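Local coordinates for protein phospholipase A1 (Streptomyces albidoflavus, PDB 4HYQ) that hydrolyses glycerophospholipids as a GDSL-family lipase, cleaving the sn-1 acyl ester to release a fatty acid and a 2-acyl lysophospholipid, at residues Gly3-Leu8 and Ala46-Val51; Lys64-Leu69 and Ser126-Lys131. All blocks are in the same frame, centred on the assembly; numbering follows the deposited sequence.

From the N terminus the chain runs through strand 4-9, passes helix 35-43 and returns to pair strand 47-50 beside it; contact 1 closes this beta-alpha-beta crossover at one edge of the parallel sheet. Helix 58-65 and the turn after it follow, then strand 73-79 and several helices, before helix 117-131 comes back and contact 2 closes the second, longer loop. The two loops stand in series, neither nested nor crossed. The centres of the two contacts lie about 11 Å apart, and they touch directly: Val6 packs on Leu69, Asp49 on Pro68, and Leu8 and Val51 on Gln65. Contact 1 thus builds the sheet edge, and contact 2 joins two helical connections covering one face of it.

Contact 1: residues Gly3-Leu8 and Ala46-Val51; sequences GGYVAL and ASFDFV
Ala46 N donates to Gly3 O at the mouth of the pairing in a bent bond, the donor lying above the carbonyl plane of Gly3. Ser47 O then accepts a hydrogen bond from Tyr5 N. The side chain of Ser47 has chi1 60°, with OG between its own backbone N and carbonyl carbon; this brings OG to 3.2 Å from Gly4 CA, on the side where a CB would stand, so that any side chain at Gly4 would clash with it, which accounts for the glycine. From there OG donates to a water at 2.7 Å, and the water in turn donates to Tyr5 O and to Asp49 OD2, joining both strands on the face of Ser47, Val6 and Asp49.

Phe48 projects from the other face beside Tyr5. Both rings point the same way with planes at 16° but are slid apart, so they barely overlap, and Phe48 CD1 meets Tyr5 CD2 at 3.4 Å. Helix 35-43 packs on this side, where Trp39 stands edge-to-face with Tyr5, whose OH is hydrogen-bonded to Ser77. Phe48 also receives Ala7 CB at its ring edge.

Asp49 bonds through both backbone polar atoms: its N to Tyr5 O at 3.0 Å and its O from Ala7 N at 2.9 Å. One residue thus bonds to the two neighbours of Val6, the signature of parallel pairing, and the strand axes diverge by just 8°. Within the SGNH hydrolase alpha/beta sheet, strand 47-50 is the outermost strand on this side and 4-9 lies one place in, its other edge bonded to strand 73-79.

Phe50 returns to the aromatic face, where CD1 touches Ala7 CB at 3.9 Å. Val51 N donates to Ala7 O, while its CG2 lies alongside Leu8 CD2 at 3.7 Å.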
ATOM      1  N   GLY A   3      -6.445   2.472  23.861  1.00 25.30           N
ATOM      2  CA  GLY A   3      -5.163   2.776  23.267  1.00 21.39           C
ATOM      3  C   GLY A   3      -5.232   3.553  21.970  1.00 17.49           C
ATOM      4  O   GLY A   3      -6.262   3.616  21.304  1.00 16.79           O
ATOM      5  N   GLY A   4      -4.102   4.132  21.607  1.00 16.56           N
ATOM      6  CA  GLY A   4      -4.055   4.936  20.410  1.00 14.15           C
ATOM      7  C   GLY A   4      -3.852   4.129  19.157  1.00 13.25           C
ATOM      8  O   GLY A   4      -3.287   3.030  19.176  1.00 13.12           O
ATOM      9  N   TYR A   5      -4.334   4.685  18.055  1.00 11.06           N
ATOM     10  CA  TYR A   5      -4.176   4.055  16.749  1.00 10.60           C
ATOM     11  C   TYR A   5      -3.256   4.964  15.941  1.00 10.81           C
ATOM     12  O   TYR A   5      -3.498   6.175  15.859  1.00 11.25           O
ATOM     13  CB  TYR A   5      -5.539   3.928  16.061  1.00 10.45           C
ATOM     14  CG  TYR A   5      -5.478   3.550  14.585  1.00  9.44           C
ATOM     15  CD1 TYR A   5      -4.507   2.669  14.105  1.00  9.51           C
ATOM     16  CD2 TYR A   5      -6.415   4.050  13.686  1.00  9.76           C
ATOM     17  CE1 TYR A   5      -4.469   2.292  12.750  1.00 10.26           C
ATOM     18  CE2 TYR A   5      -6.398   3.672  12.335  1.00  9.03           C
ATOM     19  CZ  TYR A   5      -5.433   2.803  11.882  1.00 10.71           C
ATOM     20  OH  TYR A   5      -5.461   2.435  10.561  1.00 10.81           O
ATOM     21  N   VAL A   6      -2.184   4.397  15.397  1.00  8.78           N
ATOM     22  CA  VAL A   6      -1.263   5.170  14.564  1.00  9.29           C
ATOM     23  C   VAL A   6      -1.270   4.510  13.186  1.00  9.71           C
ATOM     24  O   VAL A   6      -1.035   3.310  13.063  1.00  9.19           O
ATOM     25  CB  VAL A   6       0.177   5.181  15.146  1.00  8.96           C
ATOM     26  CG1 VAL A   6       1.123   5.938  14.218  1.00 10.32           C
ATOM     27  CG2 VAL A   6       0.177   5.870  16.524  1.00 10.58           C
ATOM     28  N   ALA A   7      -1.573   5.297  12.154  1.00  9.03           N
ATOM     29  CA  ALA A   7      -1.619   4.798  10.777  1.00  8.07           C
ATOM     30  C   ALA A   7      -0.416   5.317   9.990  1.00 10.12           C
ATOM     31  O   ALA A   7      -0.300   6.511   9.692  1.00  9.86           O
ATOM     32  CB  ALA A   7      -2.933   5.233  10.104  1.00  9.18           C
ATOM     33  N   LEU A   8       0.469   4.390   9.649  1.00  8.43           N
ATOM     34  CA  LEU A   8       1.714   4.680   8.938  1.00  9.31           C
ATOM     35  C   LEU A   8       1.677   4.243   7.490  1.00  9.40           C
ATOM     36  O   LEU A   8       0.838   3.441   7.083  1.00  9.11           O
ATOM     37  CB  LEU A   8       2.863   3.887   9.571  1.00  9.69           C
ATOM     38  CG  LEU A   8       3.056   3.932  11.085  1.00  9.27           C
ATOM     39  CD1 LEU A   8       4.070   2.852  11.517  1.00  9.59           C
ATOM     40  CD2 LEU A   8       3.555   5.326  11.474  1.00  9.58           C
ATOM     41  N   ALA A  46      -8.603   5.650  21.503  1.00 20.31           N
ATOM     42  CA  ALA A  46      -8.274   6.692  22.473  1.00 20.04           C
ATOM     43  C   ALA A  46      -7.674   7.909  21.777  1.00 19.73           C
ATOM     44  O   ALA A  46      -7.875   9.040  22.203  1.00 19.48           O
ATOM     45  CB  ALA A  46      -7.299   6.149  23.513  1.00 22.55           C
ATOM     46  N   SER A  47      -6.906   7.659  20.723  1.00 17.96           N
ATOM     47  CA  SER A  47      -6.293   8.725  19.932  1.00 16.06           C
ATOM     48  C   SER A  47      -6.088   8.183  18.526  1.00 16.16           C
ATOM     49  O   SER A  47      -6.070   6.967  18.316  1.00 15.67           O
ATOM     50  CB  SER A  47      -4.950   9.158  20.519  1.00 16.34           C
ATOM     51  OG  SER A  47      -4.025   8.088  20.561  1.00 18.11           O
ATOM     52  N   PHE A  48      -5.953   9.082  17.563  1.00 14.92           N
ATOM     53  CA  PHE A  48      -5.760   8.667  16.180  1.00 13.97           C
ATOM     54  C   PHE A  48      -4.764   9.609  15.521  1.00 14.76           C
ATOM     55  O   PHE A  48      -5.008  10.821  15.431  1.00 15.58           O
ATOM     56  CB  PHE A  48      -7.107   8.701  15.447  1.00 13.22           C
ATOM     57  CG  PHE A  48      -7.002   8.450  13.969  1.00 14.51           C
ATOM     58  CD1 PHE A  48      -6.207   7.414  13.486  1.00 13.75           C
ATOM     59  CD2 PHE A  48      -7.701   9.239  13.062  1.00 13.63           C
ATOM     60  CE1 PHE A  48      -6.101   7.166  12.112  1.00 14.46           C
ATOM     61  CE2 PHE A  48      -7.604   9.002  11.687  1.00 14.88           C
ATOM     62  CZ  PHE A  48      -6.802   7.957  11.215  1.00 11.79           C
ATOM     63  N   ASP A  49      -3.622   9.064  15.112  1.00 12.85           N
ATOM     64  CA  ASP A  49      -2.605   9.854  14.430  1.00 13.43           C
ATOM     65  C   ASP A  49      -2.398   9.233  13.060  1.00 12.11           C
ATOM     66  O   ASP A  49      -1.919   8.111  12.933  1.00 13.47           O
ATOM     67  CB  ASP A  49      -1.310   9.872  15.219  1.00 13.28           C
ATOM     68  CG  ASP A  49      -1.457  10.609  16.534  1.00 18.91           C
ATOM     69  OD1 ASP A  49      -1.725  11.827  16.504  1.00 19.56           O
ATOM     70  OD2 ASP A  49      -1.322   9.968  17.592  1.00 19.42           O
ATOM     71  N   PHE A  50      -2.783   9.990  12.037  1.00 11.15           N
ATOM     72  CA  PHE A  50      -2.724   9.555  10.640  1.00 11.81           C
ATOM     73  C   PHE A  50      -1.514  10.246  10.026  1.00 11.93           C
ATOM     74  O   PHE A  50      -1.572  11.446   9.725  1.00 12.41           O
ATOM     75  CB  PHE A  50      -4.031  10.011   9.973  1.00 11.62           C
ATOM     76  CG  PHE A  50      -4.324   9.384   8.638  1.00  9.61           C
ATOM     77  CD1 PHE A  50      -3.471   8.451   8.054  1.00  8.43           C
ATOM     78  CD2 PHE A  50      -5.482   9.741   7.965  1.00 10.00           C
ATOM     79  CE1 PHE A  50      -3.781   7.891   6.800  1.00  8.74           C
ATOM     80  CE2 PHE A  50      -5.800   9.189   6.718  1.00  8.53           C
ATOM     81  CZ  PHE A  50      -4.950   8.267   6.141  1.00  8.88           C
ATOM     82  N   VAL A  51      -0.416   9.510   9.852  1.00 11.02           N
ATOM     83  CA  VAL A  51       0.792  10.108   9.309  1.00  9.97           C
ATOM     84  C   VAL A  51       1.307   9.529   7.991  1.00  8.32           C
ATOM     85  O   VAL A  51       2.413   9.877   7.542  1.00  8.08           O
ATOM     86  CB  VAL A  51       1.932  10.108  10.361  1.00 11.49           C
ATOM     87  CG1 VAL A  51       1.559  11.043  11.504  1.00 13.07           C
ATOM     88  CG2 VAL A  51       2.170   8.683  10.899  1.00 11.09           C
TER
HETATM   89  O   HOH W   1      -2.492   7.618  18.376  1.00 13.34           O

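Contact 2: residues Lys64-Leu69 and Ser126-Lys131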
ATOM      1  N   LYS A  64      10.031  10.465   9.490  1.00 21.30           N
ATOM      2  CA  LYS A  64       8.882  11.346   9.662  1.00 19.94           C
ATOM      3  C   LYS A  64       7.627  10.820  10.308  1.00 18.96           C
ATOM      4  O   LYS A  64       6.754  11.604  10.696  1.00 18.66           O
ATOM      5  CB  LYS A  64       8.437  11.884   8.305  1.00 21.14           C
ATOM      6  CG  LYS A  64       9.479  12.647   7.547  1.00 24.59           C
ATOM      7  CD  LYS A  64       8.811  13.593   6.581  1.00 27.77           C
ATOM      8  CE  LYS A  64       8.010  14.646   7.351  1.00 28.53           C
ATOM      9  NZ  LYS A  64       7.358  15.607   6.450  1.00 29.55           N
ATOM     10  N   GLN A  65       7.508   9.509  10.414  1.00 16.13           N
ATOM     11  CA  GLN A  65       6.266   8.958  10.903  1.00 13.63           C
ATOM     12  C   GLN A  65       6.234   8.283  12.261  1.00 13.95           C
ATOM     13  O   GLN A  65       5.155   7.984  12.757  1.00 14.02           O
ATOM     14  CB  GLN A  65       5.735   7.981   9.845  1.00 12.71           C
ATOM     15  CG  GLN A  65       5.593   8.612   8.454  1.00 12.62           C
ATOM     16  CD  GLN A  65       4.931   7.675   7.461  1.00 12.78           C
ATOM     17  OE1 GLN A  65       4.247   6.725   7.854  1.00 10.75           O
ATOM     18  NE2 GLN A  65       5.098   7.957   6.171  1.00 10.91           N
ATOM     19  N   MET A  66       7.394   8.076  12.868  1.00 13.61           N
ATOM     20  CA  MET A  66       7.460   7.374  14.148  1.00 13.80           C
ATOM     21  C   MET A  66       7.046   8.140  15.397  1.00 14.12           C
ATOM     22  O   MET A  66       6.745   7.544  16.430  1.00 12.53           O
ATOM     23  CB  MET A  66       8.874   6.863  14.340  1.00 15.85           C
ATOM     24  CG  MET A  66       9.378   6.102  13.156  1.00 18.67           C
ATOM     25  SD  MET A  66       8.664   4.476  13.121  1.00 23.39           S
ATOM     26  CE  MET A  66       9.926   3.640  13.483  1.00 10.95           C
ATOM     27  N   GLY A  67       7.028   9.460  15.303  1.00 13.24           N
ATOM     28  CA  GLY A  67       6.685  10.274  16.458  1.00 14.69           C
ATOM     29  C   GLY A  67       5.483   9.908  17.316  1.00 13.70           C
ATOM     30  O   GLY A  67       5.607   9.867  18.549  1.00 15.49           O
ATOM     31  N   PRO A  68       4.306   9.640  16.720  1.00 11.55           N
ATOM     32  CA  PRO A  68       3.124   9.299  17.519  1.00 11.40           C
ATOM     33  C   PRO A  68       3.125   7.938  18.209  1.00 11.15           C
ATOM     34  O   PRO A  68       2.261   7.681  19.033  1.00 11.84           O
ATOM     35  CB  PRO A  68       1.954   9.412  16.538  1.00 12.08           C
ATOM     36  CG  PRO A  68       2.542   9.892  15.232  1.00 12.24           C
ATOM     37  CD  PRO A  68       4.021   9.653  15.275  1.00 11.44           C
ATOM     38  N   LEU A  69       4.082   7.081  17.885  1.00 11.71           N
ATOM     39  CA  LEU A  69       4.125   5.755  18.503  1.00 12.85           C
ATOM     40  C   LEU A  69       4.637   5.872  19.926  1.00 11.96           C
ATOM     41  O   LEU A  69       5.632   6.555  20.171  1.00 14.45           O
ATOM     42  CB  LEU A  69       5.067   4.827  17.730  1.00 11.86           C
ATOM     43  CG  LEU A  69       4.713   4.526  16.277  1.00 10.37           C
ATOM     44  CD1 LEU A  69       5.844   3.757  15.628  1.00 11.81           C
ATOM     45  CD2 LEU A  69       3.423   3.744  16.217  1.00 12.38           C
ATOM     46  N   SER A 126      11.194  -3.398  13.115  1.00 12.07           N
ATOM     47  CA  SER A 126      11.816  -3.447  14.435  1.00 13.90           C
ATOM     48  C   SER A 126      11.693  -2.135  15.196  1.00 14.65           C
ATOM     49  O   SER A 126      11.451  -2.138  16.404  1.00 14.21           O
ATOM     50  CB  SER A 126      13.281  -3.838  14.314  1.00 14.83           C
ATOM     51  OG  SER A 126      13.381  -5.213  13.977  1.00 20.07           O
ATOM     52  N   GLN A 127      11.854  -1.012  14.500  1.00 13.41           N
ATOM     53  CA  GLN A 127      11.743   0.289  15.155  1.00 13.92           C
ATOM     54  C   GLN A 127      10.311   0.596  15.577  1.00 11.04           C
ATOM     55  O   GLN A 127      10.090   1.260  16.579  1.00 12.30           O
ATOM     56  CB  GLN A 127      12.273   1.406  14.247  1.00 17.25           C
ATOM     57  CG  GLN A 127      13.781   1.392  14.057  1.00 25.30           C
ATOM     58  CD  GLN A 127      14.548   1.518  15.373  1.00 29.98           C
ATOM     59  OE1 GLN A 127      14.225   2.353  16.230  1.00 31.89           O
ATOM     60  NE2 GLN A 127      15.576   0.688  15.534  1.00 33.26           N
ATOM     61  N   VAL A 128       9.334   0.135  14.803  1.00 10.34           N
ATOM     62  CA  VAL A 128       7.941   0.359  15.163  1.00  9.66           C
ATOM     63  C   VAL A 128       7.682  -0.332  16.509  1.00 11.29           C
ATOM     64  O   VAL A 128       7.090   0.253  17.414  1.00 10.62           O
ATOM     65  CB  VAL A 128       6.982  -0.223  14.100  1.00 11.39           C
ATOM     66  CG1 VAL A 128       5.575  -0.328  14.654  1.00 11.21           C
ATOM     67  CG2 VAL A 128       6.992   0.672  12.856  1.00 10.98           C
ATOM     68  N   ARG A 129       8.125  -1.582  16.617  1.00 10.97           N
ATOM     69  CA  ARG A 129       7.941  -2.361  17.845  1.00 12.55           C
ATOM     70  C   ARG A 129       8.688  -1.740  19.020  1.00 12.98           C
ATOM     71  O   ARG A 129       8.197  -1.742  20.155  1.00 12.90           O
ATOM     72  CB  ARG A 129       8.427  -3.807  17.634  1.00 12.41           C
ATOM     73  CG  ARG A 129       8.386  -4.663  18.903  1.00 12.61           C
ATOM     74  CD  ARG A 129       6.985  -4.641  19.488  1.00 10.97           C
ATOM     75  NE  ARG A 129       6.036  -5.461  18.727  1.00 10.54           N
ATOM     76  CZ  ARG A 129       4.757  -5.142  18.555  1.00  9.97           C
ATOM     77  NH1 ARG A 129       4.267  -4.013  19.061  1.00 11.04           N
ATOM     78  NH2 ARG A 129       3.939  -5.987  17.929  1.00 11.42           N
ATOM     79  N   ALA A 130       9.869  -1.195  18.760  1.00 12.94           N
ATOM     80  CA  ALA A 130      10.642  -0.585  19.836  1.00 14.56           C
ATOM     81  C   ALA A 130       9.928   0.616  20.440  1.00 14.70           C
ATOM     82  O   ALA A 130       9.959   0.828  21.655  1.00 15.44           O
ATOM     83  CB  ALA A 130      12.007  -0.178  19.329  1.00 13.69           C
ATOM     84  N   LYS A 131       9.261   1.401  19.602  1.00 14.21           N
ATOM     85  CA  LYS A 131       8.567   2.591  20.078  1.00 14.39           C
ATOM     86  C   LYS A 131       7.150   2.335  20.594  1.00 14.70           C
ATOM     87  O   LYS A 131       6.635   3.090  21.419  1.00 13.65           O
ATOM     88  CB  LYS A 131       8.547   3.640  18.955  1.00 17.23           C
ATOM     89  CG  LYS A 131       8.586   5.066  19.461  1.00 21.01           C
ATOM     90  CD  LYS A 131       9.023   6.011  18.356  1.00 22.82           C
ATOM     91  CE  LYS A 131       9.038   7.448  18.844  1.00 23.14           C
ATOM     92  NZ  LYS A 131       7.695   7.912  19.236  1.00 24.11           N
TER
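The type I beta turn Met66-Leu69, which follows helix 58-65, is gripped by Lys131 from the last turn of helix 117-131. The lysine chain runs extended from CB to CE and bends only at its end (chi4 -63°), which brings NZ in among three backbone carbonyls. NZ donates to Leu69 O at 2.6 Å, in the carbonyl plane, and to Gly67 O at 2.9 Å and Met66 O at 3.0 Å, in both cases from above the plane. Three acceptors hold the ammonium group, and their partial negative charge would favour its protonated form.

Met66 O has a second donor: Leu69 N, at 3.1 Å, closes the turn from the opposite face of that carbonyl. The same oxygen therefore ties the turn to itself and to the helix. A methionine in place of Lys131 would probably leave the carbonyls of Met66, Gly67 and Leu69 without their shared donor, the turn then depending on its internal bond and apolar packing.

Nearer the helix backbone, the aliphatic part of Lys131 packs on the turn, with its CB 3.9 Å from Leu69 CB. Leu69 CD1 reaches the helix backbone at Val128 CA (4.0 Å). The Met66 side chain crosses those of Gln127 and Val128 at about a right angle; chi1 -51° and bends at chi2 and chi3 carry its methyl toward the helix, so that CE comes within 3.3 Å of Gln127 CB, a tight contact, while SD lies 4.2 Å from Val128 CG2.

Val128 also packs on Leu8 of strand 4-9, the same strand that Leu69 meets. The turn and helix thus form adjoining parts of one layer over the central parallel sheet, as in the three-layer alpha/beta/alpha fold of SGNH hydrolases.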